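Local coordinates for universal stress protein (PDB 7MQ5) that is of unknown function but belongs to the universal stress protein family, whose members commonly take part in bacterial stress responses, at residues V143-D147 with G148-S152. Sequence-based numbering, arbitrary orientation.
Sequences VGNND and GEHRS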
# COMPACT_ATOMS: atom_id res chain seq x y z
N VAL A 143 5.96 12.24 12.98
CA VAL A 143 7.28 12.32 13.67
C VAL A 143 7.10 12.67 15.16
O VAL A 143 8.04 12.44 15.92
CB VAL A 143 8.23 13.30 12.94
CG1 VAL A 143 8.36 12.96 11.46
CG2 VAL A 143 7.80 14.75 13.12
N GLY A 144 5.91 13.15 15.56
CA GLY A 144 5.63 13.50 16.96
C GLY A 144 5.50 12.29 17.87
O GLY A 144 5.30 12.50 19.08
N ASN A 145 5.59 11.06 17.35
CA ASN A 145 5.48 9.84 18.21
C ASN A 145 6.62 8.88 17.88
O ASN A 145 6.69 8.43 16.72
CB ASN A 145 4.11 9.16 18.04
CG ASN A 145 3.89 8.03 19.02
OD1 ASN A 145 4.83 7.36 19.45
ND2 ASN A 145 2.64 7.78 19.36
N ASN A 146 7.47 8.57 18.87
CA ASN A 146 8.63 7.66 18.65
C ASN A 146 8.60 6.48 19.63
O ASN A 146 9.69 6.00 19.97
CB ASN A 146 9.97 8.39 18.71
CG ASN A 146 10.35 8.88 20.09
OD1 ASN A 146 9.48 9.07 20.95
ND2 ASN A 146 11.63 9.10 20.31
N ASP A 147 7.41 6.01 20.04
CA ASP A 147 7.35 4.80 20.92
C ASP A 147 7.73 3.60 20.04
O ASP A 147 7.79 3.78 18.81
CB ASP A 147 6.02 4.66 21.67
CG ASP A 147 4.81 4.25 20.83
OD1 ASP A 147 5.01 3.70 19.72
OD2 ASP A 147 3.67 4.47 21.31
N GLY A 148 8.03 2.46 20.65
CA GLY A 148 8.49 1.28 19.89
C GLY A 148 7.60 0.93 18.71
O GLY A 148 8.12 0.61 17.62
N GLU A 149 6.28 1.01 18.91
CA GLU A 149 5.30 0.64 17.86
C GLU A 149 5.34 1.64 16.70
O GLU A 149 5.33 1.20 15.52
CB GLU A 149 3.91 0.52 18.48
CG GLU A 149 3.89 -0.47 19.63
CD GLU A 149 2.53 -0.87 20.17
OE1 GLU A 149 1.51 -0.53 19.53
OE2 GLU A 149 2.50 -1.53 21.23
N HIS A 150 5.39 2.94 16.99
CA HIS A 150 5.43 3.94 15.88
C HIS A 150 6.82 3.91 15.22
O HIS A 150 6.87 4.04 13.99
CB HIS A 150 4.99 5.32 16.35
CG HIS A 150 3.52 5.41 16.60
ND1 HIS A 150 2.95 5.00 17.79
CD2 HIS A 150 2.51 5.84 15.82
CE1 HIS A 150 1.65 5.18 17.73
NE2 HIS A 150 1.35 5.70 16.54
N ARG A 151 7.89 3.71 15.99
CA ARG A 151 9.24 3.67 15.36
C ARG A 151 9.29 2.55 14.30
O ARG A 151 9.77 2.81 13.19
CB ARG A 151 10.36 3.45 16.39
CG ARG A 151 10.66 4.65 17.26
CD ARG A 151 12.00 4.54 17.98
NE ARG A 151 12.16 3.30 18.73
CZ ARG A 151 11.81 3.11 20.00
NH1 ARG A 151 11.26 4.08 20.71
NH2 ARG A 151 12.02 1.93 20.57
N SER A 152 8.78 1.37 14.65
CA SER A 152 8.77 0.20 13.74
C SER A 152 7.90 0.49 12.51
O SER A 152 8.37 0.26 11.39
CB SER A 152 8.27 -1.03 14.47
OG SER A 152 8.10 -2.11 13.57
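Gly-148, the first residue of helix 148-167, follows directly on Asp-147, the N-cap. Glu-149 brings CB to 3.6 Å from Asp-147 OD1, while its OE2 forms a salt bridge with Arg-248. His-150 is gripped twice by the cap: its backbone N gives a nearly straight bond to Asp-147 OD1 (2.9 Å), and its ring ND1 donates to the same OD1 at 3.1 Å. That oxygen lies in the imidazole plane, yet the ring nitrogen reaches it from above the carboxylate plane. Asp-147 CG stands between its own backbone N and carbonyl carbon (chi1 72°), which swings OD1 back over the first turn. The Asn-145 amide stacks on a face of the His-150 ring, planes 28° apart; Asn-145 ND2 lies 3.2 Å from His-150 CE1, and Asn-145 CB makes a CH-pi contact with the ring. Asn-145 OD1 accepts from Asp-147 N (3.0 Å), an Asx turn that fixes the amide's rotation. Turn and N-cap together lead from strand 136-141 into the helix, a beta-to-alpha connection of the Rossmann-like alpha/beta fold of the HUP clan. Arg-151 N closes the first helical turn on Asp-147 O (2.8 Å). Bent at its third torsion, the Arg-151 side chain curls back along the loop, and its NH1 donates a hydrogen bond to Asn-146 O (2.6 Å), in the carbonyl plane but with a bent N-H...O angle of 136°.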